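PDB 4EPS: hypothetical protein from Bacteroides ovatus, which probably serves as a subunit of the fimbrium tip, fimbriae being surface filaments that mediate cell adhesion and biofilm formation. Local coordinates for residues Ala195-Val201 with Asn228-His233; Thr121-Gln126 with Lys206-Tyr210; Met159-Lys165 with Asp216-Arg222. All coordinates share one frame; numbering follows the deposited sequence.

Interaction 1 of 3, residues Ala195-Val201 with Asn228-His233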
loop_
_atom_site.group_PDB
_atom_site.type_symbol
_atom_site.label_atom_id
_atom_site.label_comp_id
_atom_site.label_asym_id
_atom_site.label_seq_id
_atom_site.Cartn_x
_atom_site.Cartn_y
_atom_site.Cartn_z
ATOM N N ALA A 195 33.407 -1.930 -3.141
ATOM C CA ALA A 195 34.858 -1.909 -3.005
ATOM C C ALA A 195 35.278 -0.514 -2.670
ATOM O O ALA A 195 34.749 0.448 -3.237
ATOM C CB ALA A 195 35.547 -2.375 -4.294
ATOM N N PHE A 196 36.237 -0.403 -1.756
ATOM C CA PHE A 196 36.825 0.886 -1.398
ATOM C C PHE A 196 38.299 0.918 -1.788
ATOM O O PHE A 196 38.998 -0.090 -1.644
ATOM C CB PHE A 196 36.663 1.170 0.104
ATOM C CG PHE A 196 35.235 1.305 0.561
ATOM C CD1 PHE A 196 34.570 2.521 0.462
ATOM C CD2 PHE A 196 34.560 0.215 1.110
ATOM C CE1 PHE A 196 33.247 2.647 0.898
ATOM C CE2 PHE A 196 33.237 0.346 1.558
ATOM C CZ PHE A 196 32.589 1.553 1.428
ATOM N N TYR A 197 38.776 2.103 -2.217
ATOM C CA TYR A 197 40.144 2.337 -2.662
ATOM C C TYR A 197 40.736 3.574 -2.038
ATOM O O TYR A 197 40.050 4.585 -1.911
ATOM C CB TYR A 197 40.192 2.518 -4.193
ATOM C CG TYR A 197 39.613 1.337 -4.937
ATOM C CD1 TYR A 197 40.411 0.249 -5.284
ATOM C CD2 TYR A 197 38.267 1.301 -5.286
ATOM C CE1 TYR A 197 39.874 -0.863 -5.935
ATOM C CE2 TYR A 197 37.723 0.203 -5.957
ATOM C CZ TYR A 197 38.534 -0.872 -6.284
ATOM O OH TYR A 197 38.005 -1.949 -6.949
ATOM N N LEU A 198 42.042 3.527 -1.750
ATOM C CA LEU A 198 42.737 4.699 -1.257
ATOM C C LEU A 198 43.296 5.539 -2.421
ATOM O O LEU A 198 44.071 5.015 -3.232
ATOM C CB LEU A 198 43.888 4.288 -0.312
ATOM C CG LEU A 198 44.425 5.361 0.639
ATOM C CD1 LEU A 198 43.391 5.731 1.676
ATOM C CD2 LEU A 198 45.656 4.860 1.347
ATOM N N ASP A 199 42.894 6.837 -2.472
ATOM C CA ASP A 199 43.303 7.901 -3.401
ATOM C C ASP A 199 42.939 7.665 -4.877
ATOM O O ASP A 199 42.513 8.620 -5.527
ATOM C CB ASP A 199 44.799 8.206 -3.274
ATOM C CG ASP A 199 45.157 8.824 -1.936
ATOM O OD1 ASP A 199 44.723 9.970 -1.673
ATOM O OD2 ASP A 199 45.879 8.171 -1.156
ATOM N N ASN A 200 43.132 6.453 -5.426
ATOM C CA ASN A 200 42.790 6.173 -6.826
ATOM C C ASN A 200 42.405 4.709 -6.983
ATOM O O ASN A 200 42.806 3.881 -6.170
ATOM C CB ASN A 200 43.940 6.556 -7.784
ATOM C CG ASN A 200 45.306 6.101 -7.331
ATOM O OD1 ASN A 200 45.676 4.935 -7.498
ATOM N ND2 ASN A 200 46.084 7.010 -6.738
ATOM N N VAL A 201 41.623 4.398 -8.021
ATOM C CA VAL A 201 41.118 3.050 -8.263
ATOM C C VAL A 201 42.171 2.230 -9.021
ATOM O O VAL A 201 42.545 2.566 -10.145
ATOM C CB VAL A 201 39.741 3.062 -8.964
ATOM C CG1 VAL A 201 39.201 1.646 -9.147
ATOM C CG2 VAL A 201 38.747 3.910 -8.173
ATOM N N ASN A 228 43.709 11.667 2.731
ATOM C CA ASN A 228 43.415 10.903 1.534
ATOM C C ASN A 228 41.955 10.927 1.123
ATOM O O ASN A 228 41.062 10.976 1.957
ATOM C CB ASN A 228 43.820 9.432 1.742
ATOM C CG ASN A 228 45.230 9.294 2.246
ATOM O OD1 ASN A 228 45.504 9.576 3.400
ATOM N ND2 ASN A 228 46.162 8.953 1.373
ATOM N N GLN A 229 41.723 10.840 -0.180
ATOM C CA GLN A 229 40.395 10.596 -0.686
ATOM C C GLN A 229 40.209 9.097 -0.624
ATOM O O GLN A 229 41.172 8.351 -0.860
ATOM C CB GLN A 229 40.252 11.091 -2.140
ATOM C CG GLN A 229 40.233 12.610 -2.270
ATOM C CD GLN A 229 39.951 13.037 -3.690
ATOM O OE1 GLN A 229 40.255 12.331 -4.653
ATOM N NE2 GLN A 229 39.369 14.213 -3.851
ATOM N N ILE A 230 39.016 8.656 -0.257
ATOM C CA ILE A 230 38.640 7.264 -0.311
ATOM C C ILE A 230 37.583 7.183 -1.410
ATOM O O ILE A 230 36.575 7.899 -1.346
ATOM C CB ILE A 230 38.154 6.688 1.046
ATOM C CG1 ILE A 230 39.317 6.679 2.079
ATOM C CG2 ILE A 230 37.549 5.274 0.851
ATOM C CD1 ILE A 230 38.841 6.467 3.568
ATOM N N ILE A 231 37.823 6.339 -2.412
ATOM C CA ILE A 231 36.877 6.163 -3.511
ATOM C C ILE A 231 36.070 4.925 -3.221
ATOM O O ILE A 231 36.635 3.858 -2.986
ATOM C CB ILE A 231 37.574 6.092 -4.913
ATOM C CG1 ILE A 231 38.656 7.204 -5.126
ATOM C CG2 ILE A 231 36.526 6.058 -6.080
ATOM C CD1 ILE A 231 38.247 8.645 -4.893
ATOM N N GLY A 232 34.753 5.071 -3.214
ATOM C CA GLY A 232 33.881 3.929 -2.994
ATOM C C GLY A 232 33.153 3.584 -4.278
ATOM O O GLY A 232 32.644 4.480 -4.962
ATOM N N HIS A 233 33.173 2.306 -4.631
ATOM C CA HIS A 233 32.431 1.719 -5.737
ATOM C C HIS A 233 31.317 0.852 -5.138
ATOM O O HIS A 233 31.566 0.077 -4.224
ATOM C CB HIS A 233 33.362 0.898 -6.662
ATOM C CG HIS A 233 34.187 1.744 -7.591
ATOM N ND1 HIS A 233 34.904 1.180 -8.635
ATOM C CD2 HIS A 233 34.358 3.090 -7.626
ATOM C CE1 HIS A 233 35.463 2.195 -9.278
ATOM N NE2 HIS A 233 35.172 3.361 -8.704
HETATM O O HOH W 1 35.349 -1.435 -8.124
HETATM O O HOH W 2 43.085 11.664 -4.532
#
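Phe-196 and Ile-230 meet at the apolar centre, where Phe-196 CD1 lies 4.1 Å from Ile-230 CG2. The same ring carbon comes within 3.8 Å of Gly-232 CA, the non-hydrogen-bonded partner of Phe-196, which has no side chain to hold the ring off. Leu-198 continues this face, its CD1 reaching Asn-228 CB at 3.7 Å. Tyr-218 packs here too, its ring edge-to-face with that of Phe-196, and Ile-207 and Leu-220 touch Ile-230. On the other face Val-201, returning beyond the strand end, sets CG1 over the centre of the Tyr-197 ring and CG2 against Ile-231 CG2 (3.7 Å). Tyr-197 in turn directs its edge toward the face of the His-233 imidazole, a T-shaped pair with planes at 68°. The backbones beneath form an antiparallel pair within the fimbrillin-like region, strand 195-198 lying between 206-212 and 229-234. Reciprocal bonds join Ala-195 to His-233 and Tyr-197 to Ile-231, and Asp-199 N extends the pattern to Gln-229 O at 2.8 Å. Beyond the rings a water links Tyr-197 OH to His-233 ND1. At the opposite end, where the chain turns away, Asn-228 ND2 donates a nearly straight bond (165°) to the syn lone pair of Asp-199 OD2, 2.7 Å away, in one of the two conformers of Asp-199. In that conformer OD2 lies in the amide plane of Asn-228, while the carboxylate itself is turned 52° from that plane.

Interaction 2 of 3, residues Thr121-Gln126 with Lys206-Tyr210; sequences TEQSDQ and KISPY
Thr-121 and Ile-207 form the close-packed end of the contact: in one of the two conformers of Ile-207, Thr-121 CB comes to 3.5 Å from Ile-207 CG2. Here the loop leading into helix 126-130 lies on the start of strand 206-212, joined to it by one isolated backbone bridge, Ser-208 N to Thr-121 O and Gln-123 N to Ser-208 O, both 2.8 Å. The Gln-123 side chain leads inward, where its OE1 accepts from Leu-221 N. Further along, Tyr-210 lies alongside the loop. Its chi1 of 177° swings the ring away from its own backbone N, which brings Gln-123 O into the ring plane at its edge and lays CE1 and OH beside Gln-126 CG, 3.6 Å from OH. Asp-125 N-caps the helix, OD1 accepting from Ala-128 N. An alanine in place of Tyr-210 is likely to open a gap beside Gln-126 CG, left without the phenol ring it packs against. The solvent side is looser and polar. Glu-122, bent at chi2, curls back so that OE2 accepts from Ser-208 OG at 2.9 Å, on the syn side but 31° out of the carboxylate plane. A water joins this oxygen to Thr-121 OG1 and Lys-206 O. The hydroxyl and water donors at OE2 are consistent with an ionised Glu-122.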
loop_
_atom_site.group_PDB
_atom_site.type_symbol
_atom_site.label_atom_id
_atom_site.label_comp_id
_atom_site.label_asym_id
_atom_site.label_seq_id
_atom_site.Cartn_x
_atom_site.Cartn_y
_atom_site.Cartn_z
ATOM N N THR A 121 45.310 -0.686 6.215
ATOM C CA THR A 121 43.947 -0.593 5.713
ATOM C C THR A 121 43.272 -1.981 5.698
ATOM O O THR A 121 42.197 -2.119 5.108
ATOM C CB THR A 121 43.953 0.078 4.340
ATOM O OG1 THR A 121 44.839 -0.634 3.478
ATOM C CG2 THR A 121 44.344 1.573 4.400
ATOM N N GLU A 122 43.878 -2.988 6.371
ATOM C CA GLU A 122 43.309 -4.347 6.474
ATOM C C GLU A 122 42.625 -4.470 7.845
ATOM O O GLU A 122 43.284 -4.713 8.863
ATOM C CB GLU A 122 44.406 -5.410 6.249
ATOM C CG GLU A 122 44.796 -5.562 4.783
ATOM C CD GLU A 122 43.654 -5.945 3.851
ATOM O OE1 GLU A 122 42.926 -6.922 4.154
ATOM O OE2 GLU A 122 43.461 -5.237 2.837
ATOM N N GLN A 123 41.315 -4.167 7.885
ATOM C CA GLN A 123 40.577 -4.123 9.151
ATOM C C GLN A 123 39.231 -4.865 9.038
ATOM O O GLN A 123 38.330 -4.613 9.832
ATOM C CB GLN A 123 40.328 -2.627 9.540
ATOM C CG GLN A 123 41.613 -1.805 9.817
ATOM C CD GLN A 123 41.324 -0.327 9.992
ATOM O OE1 GLN A 123 40.260 0.057 10.486
ATOM N NE2 GLN A 123 42.299 0.530 9.660
ATOM N N SER A 124 39.119 -5.796 8.074
ATOM C CA SER A 124 37.871 -6.467 7.685
ATOM C C SER A 124 37.302 -7.458 8.722
ATOM O O SER A 124 36.186 -7.921 8.538
ATOM C CB SER A 124 38.022 -7.162 6.333
ATOM O OG SER A 124 39.009 -8.174 6.423
ATOM N N ASP A 125 38.025 -7.774 9.790
ATOM C CA ASP A 125 37.432 -8.625 10.819
ATOM C C ASP A 125 37.683 -8.020 12.196
ATOM O O ASP A 125 38.533 -7.123 12.325
ATOM C CB ASP A 125 37.912 -10.088 10.726
ATOM C CG ASP A 125 39.407 -10.249 10.792
ATOM O OD1 ASP A 125 39.974 -10.032 11.873
ATOM O OD2 ASP A 125 40.011 -10.584 9.754
ATOM N N GLN A 126 36.927 -8.486 13.218
ATOM C CA GLN A 126 37.016 -7.957 14.579
ATOM C C GLN A 126 38.438 -7.943 15.094
ATOM O O GLN A 126 38.834 -6.916 15.629
ATOM C CB GLN A 126 36.096 -8.699 15.564
ATOM C CG GLN A 126 34.642 -8.229 15.435
ATOM C CD GLN A 126 33.712 -8.782 16.490
ATOM O OE1 GLN A 126 33.393 -9.979 16.516
ATOM N NE2 GLN A 126 33.208 -7.905 17.350
ATOM N N LYS A 206 43.150 -1.114 -3.051
ATOM C CA LYS A 206 41.934 -1.627 -2.428
ATOM C C LYS A 206 42.112 -1.714 -0.922
ATOM O O LYS A 206 43.131 -2.217 -0.426
ATOM C CB LYS A 206 41.546 -2.992 -3.010
ATOM C CG LYS A 206 40.051 -3.285 -2.908
ATOM C CD LYS A 206 39.707 -4.681 -3.435
ATOM C CE LYS A 206 38.222 -4.972 -3.411
ATOM N NZ LYS A 206 37.691 -5.145 -2.026
ATOM N N ILE A 207 41.121 -1.194 -0.191
ATOM C CA ILE A 207 41.199 -1.203 1.262
ATOM C C ILE A 207 40.085 -2.110 1.836
ATOM O O ILE A 207 39.091 -2.393 1.147
ATOM C CB ILE A 207 41.244 0.243 1.823
ATOM C CG1 ILE A 207 39.987 1.060 1.508
ATOM C CG2 ILE A 207 42.507 0.965 1.295
ATOM C CD1 ILE A 207 40.075 2.579 1.885
ATOM N N SER A 208 40.292 -2.635 3.065
ATOM C CA SER A 208 39.327 -3.570 3.659
ATOM C C SER A 208 38.795 -3.060 5.003
ATOM O O SER A 208 39.330 -3.409 6.058
ATOM C CB SER A 208 39.956 -4.957 3.805
ATOM O OG SER A 208 40.537 -5.363 2.577
ATOM N N PRO A 209 37.750 -2.208 4.973
ATOM C CA PRO A 209 37.192 -1.700 6.233
ATOM C C PRO A 209 36.421 -2.765 6.979
ATOM O O PRO A 209 36.121 -3.832 6.430
ATOM C CB PRO A 209 36.247 -0.559 5.804
ATOM C CG PRO A 209 36.036 -0.722 4.351
ATOM C CD PRO A 209 36.977 -1.745 3.797
ATOM N N TYR A 210 36.079 -2.464 8.214
ATOM C CA TYR A 210 35.271 -3.361 9.021
ATOM C C TYR A 210 33.816 -3.168 8.650
ATOM O O TYR A 210 33.338 -2.033 8.647
ATOM C CB TYR A 210 35.500 -3.111 10.522
ATOM C CG TYR A 210 34.620 -3.989 11.384
ATOM C CD1 TYR A 210 34.892 -5.345 11.534
ATOM C CD2 TYR A 210 33.468 -3.487 11.976
ATOM C CE1 TYR A 210 34.035 -6.181 12.244
ATOM C CE2 TYR A 210 32.609 -4.312 12.705
ATOM C CZ TYR A 210 32.904 -5.658 12.847
ATOM O OH TYR A 210 32.075 -6.481 13.573
HETATM O O HOH W 3 44.238 -2.912 2.332
#

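Interaction 3 of 3, residues Met159-Lys165 with Asp216-Arg222; sequences MSLVVVK and DEYRLLR
Lys-165 folds back over the end of the neighbouring strand to bond a backbone oxygen: its NZ stands 3.0 Å from Asp-216 O, well above the carbonyl plane (54° out of it) and therefore not on a lone pair. A bend at chi2 (72°) turns the chain across Glu-217 nearly at a right angle. The Asp-216 carboxylate is too far for a salt bridge, its OD1 bonding Tyr-211 OH instead, and a water relays NZ to Glu-217 OE1. Glu-217 lays its carboxylate against Val-163, with CD 3.7 Å from CG1, while its OE2 takes Arg-219 NH1 on the anti lone pair at 2.9 Å, near the guanidinium plane. Asp-212 pairs with the same NH1. Lys-215 and Arg-254 form further salt bridges with Glu-217, so its buried carboxylate is probably stabilised as an anion. The aliphatic part of Arg-219 runs beside Val-163 CG2 and meets Leu-161, whose CD1 also touches Leu-221 CD2 (4.0 Å). On the other face Val-162 CG2 lies alongside Arg-222 CG at 3.7 Å, both side chains pointing the same way. Six backbone bonds join Ser-160 with Arg-222, Val-162 with Leu-220 and Val-164 with Tyr-218. These are two inner strands of the fimbrillin-like region, of the transthyretin clan: 251-256 flanks 159-165, and 206-212 flanks 217-222, with a G1 beta bulge where Asp-216 and Glu-217 both face Asp-212.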
loop_
_atom_site.group_PDB
_atom_site.type_symbol
_atom_site.label_atom_id
_atom_site.label_comp_id
_atom_site.label_asym_id
_atom_site.label_seq_id
_atom_site.Cartn_x
_atom_site.Cartn_y
_atom_site.Cartn_z
HETATM N N MSE A 159 43.423 7.032 17.369
HETATM C CA MSE A 159 43.253 7.148 15.924
HETATM C C MSE A 159 41.971 7.919 15.623
HETATM O O MSE A 159 41.209 8.252 16.538
HETATM C CB MSE A 159 43.190 5.728 15.271
HETATM C CG MSE A 159 44.485 4.912 15.461
HETATM SE SE MSE A 159 46.052 5.821 14.686
HETATM C CE MSE A 159 46.990 6.358 16.352
ATOM N N SER A 160 41.720 8.174 14.335
ATOM C CA SER A 160 40.479 8.800 13.894
ATOM C C SER A 160 39.666 7.716 13.216
ATOM O O SER A 160 40.203 6.639 12.952
ATOM C CB SER A 160 40.767 9.983 12.969
ATOM O OG SER A 160 39.571 10.732 12.811
ATOM N N LEU A 161 38.387 7.967 12.950
ATOM C CA LEU A 161 37.543 6.924 12.369
ATOM C C LEU A 161 36.704 7.417 11.202
ATOM O O LEU A 161 35.997 8.421 11.316
ATOM C CB LEU A 161 36.622 6.358 13.469
ATOM C CG LEU A 161 35.692 5.192 13.061
ATOM C CD1 LEU A 161 36.527 3.914 12.730
ATOM C CD2 LEU A 161 34.693 4.921 14.141
ATOM N N VAL A 162 36.758 6.676 10.090
ATOM C CA VAL A 162 35.906 6.919 8.930
ATOM C C VAL A 162 34.697 5.983 9.088
ATOM O O VAL A 162 34.878 4.779 9.300
ATOM C CB VAL A 162 36.649 6.689 7.571
ATOM C CG1 VAL A 162 35.667 6.512 6.388
ATOM C CG2 VAL A 162 37.619 7.826 7.274
ATOM N N VAL A 163 33.484 6.511 8.936
ATOM C CA VAL A 163 32.263 5.687 8.951
ATOM C C VAL A 163 31.563 5.928 7.606
ATOM O O VAL A 163 31.372 7.093 7.246
ATOM C CB VAL A 163 31.322 5.973 10.156
ATOM C CG1 VAL A 163 30.062 5.091 10.079
ATOM C CG2 VAL A 163 32.062 5.736 11.490
ATOM N N VAL A 164 31.236 4.851 6.856
ATOM C CA VAL A 164 30.562 4.987 5.560
ATOM C C VAL A 164 29.187 4.316 5.646
ATOM O O VAL A 164 29.098 3.141 5.989
ATOM C CB VAL A 164 31.375 4.421 4.354
ATOM C CG1 VAL A 164 30.676 4.747 3.026
ATOM C CG2 VAL A 164 32.821 4.917 4.353
ATOM N N LYS A 165 28.131 5.062 5.287
ATOM C CA LYS A 165 26.764 4.541 5.218
ATOM C C LYS A 165 26.317 4.559 3.753
ATOM O O LYS A 165 25.993 5.624 3.218
ATOM C CB LYS A 165 25.817 5.387 6.107
ATOM C CG LYS A 165 24.390 4.832 6.191
ATOM C CD LYS A 165 24.351 3.575 7.022
ATOM C CE LYS A 165 22.935 3.124 7.263
ATOM N NZ LYS A 165 22.944 1.767 7.842
ATOM N N ASP A 216 24.718 -1.980 9.340
ATOM C CA ASP A 216 24.895 -1.887 7.879
ATOM C C ASP A 216 25.770 -0.654 7.535
ATOM O O ASP A 216 25.351 0.249 6.793
ATOM C CB ASP A 216 23.559 -1.853 7.098
ATOM C CG ASP A 216 23.754 -1.787 5.590
ATOM O OD1 ASP A 216 24.756 -2.360 5.089
ATOM O OD2 ASP A 216 22.960 -1.095 4.916
ATOM N N GLU A 217 26.991 -0.629 8.072
ATOM C CA GLU A 217 27.881 0.497 7.795
ATOM C C GLU A 217 29.309 -0.013 7.848
ATOM O O GLU A 217 29.575 -1.066 8.464
ATOM C CB GLU A 217 27.627 1.688 8.772
ATOM C CG GLU A 217 28.049 1.445 10.198
ATOM C CD GLU A 217 27.718 2.528 11.211
ATOM O OE1 GLU A 217 26.897 3.423 10.912
ATOM O OE2 GLU A 217 28.276 2.454 12.327
ATOM N N TYR A 218 30.219 0.713 7.182
ATOM C CA TYR A 218 31.636 0.353 7.127
ATOM C C TYR A 218 32.426 1.300 7.985
ATOM O O TYR A 218 32.137 2.502 7.966
ATOM C CB TYR A 218 32.178 0.408 5.690
ATOM C CG TYR A 218 31.507 -0.575 4.755
ATOM C CD1 TYR A 218 30.273 -0.283 4.176
ATOM C CD2 TYR A 218 32.083 -1.818 4.484
ATOM C CE1 TYR A 218 29.655 -1.181 3.299
ATOM C CE2 TYR A 218 31.467 -2.725 3.612
ATOM C CZ TYR A 218 30.257 -2.397 3.026
ATOM O OH TYR A 218 29.620 -3.281 2.191
ATOM N N ARG A 219 33.411 0.777 8.719
ATOM C CA ARG A 219 34.260 1.573 9.626
ATOM C C ARG A 219 35.709 1.329 9.317
ATOM O O ARG A 219 36.107 0.201 9.035
ATOM C CB ARG A 219 33.942 1.251 11.105
ATOM C CG ARG A 219 32.495 1.613 11.450
ATOM C CD ARG A 219 32.235 1.824 12.927
ATOM N NE ARG A 219 32.161 0.573 13.683
ATOM C CZ ARG A 219 31.045 -0.110 13.928
ATOM N NH1 ARG A 219 29.872 0.314 13.447
ATOM N NH2 ARG A 219 31.089 -1.228 14.634
ATOM N N LEU A 220 36.511 2.393 9.333
ATOM C CA LEU A 220 37.924 2.280 9.032
ATOM C C LEU A 220 38.710 3.238 9.894
ATOM O O LEU A 220 38.491 4.445 9.798
ATOM C CB LEU A 220 38.163 2.601 7.534
ATOM C CG LEU A 220 39.607 2.500 7.045
ATOM C CD1 LEU A 220 40.014 1.019 6.883
ATOM C CD2 LEU A 220 39.746 3.188 5.708
ATOM N N LEU A 221 39.630 2.713 10.707
ATOM C CA LEU A 221 40.523 3.573 11.486
ATOM C C LEU A 221 41.531 4.248 10.558
ATOM O O LEU A 221 42.041 3.601 9.631
ATOM C CB LEU A 221 41.278 2.774 12.563
ATOM C CG LEU A 221 40.401 2.136 13.641
ATOM C CD1 LEU A 221 41.155 0.986 14.303
ATOM C CD2 LEU A 221 39.932 3.172 14.665
ATOM N N ARG A 222 41.794 5.558 10.794
ATOM C CA ARG A 222 42.734 6.376 10.015
ATOM C C ARG A 222 43.606 7.188 10.951
ATOM O O ARG A 222 43.203 7.483 12.078
ATOM C CB ARG A 222 41.983 7.336 9.053
ATOM C CG ARG A 222 41.048 6.642 8.004
ATOM C CD ARG A 222 41.807 5.874 6.939
ATOM N NE ARG A 222 42.675 6.740 6.129
ATOM C CZ ARG A 222 43.751 6.329 5.466
ATOM N NH1 ARG A 222 44.142 5.058 5.536
ATOM N NH2 ARG A 222 44.463 7.191 4.747
HETATM O O HOH W 4 23.710 2.868 10.516
#

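Interaction 3 is the buried member of the set, interaction 1 is partly buried, and interaction 2 lies at the surface. Strand 206-212 connects them: it pairs with 195-198 of interaction 1 through Phe-196 and Ile-207, and with 217-222 of interaction 3 through Tyr-210 and Arg-219. Interactions 1 and 3 are regular antiparallel strand pairs, and their side chains meet where Phe-196 packs on Val-164. Interaction 2 instead lays a loop against the strand with one bridge, and that loop also reaches strand 217-222. Interaction 3 combines aliphatic packing with a charged cluster on one face, interaction 1 aromatic and aliphatic packing with a polar end, and interaction 2 mostly polar groups and water.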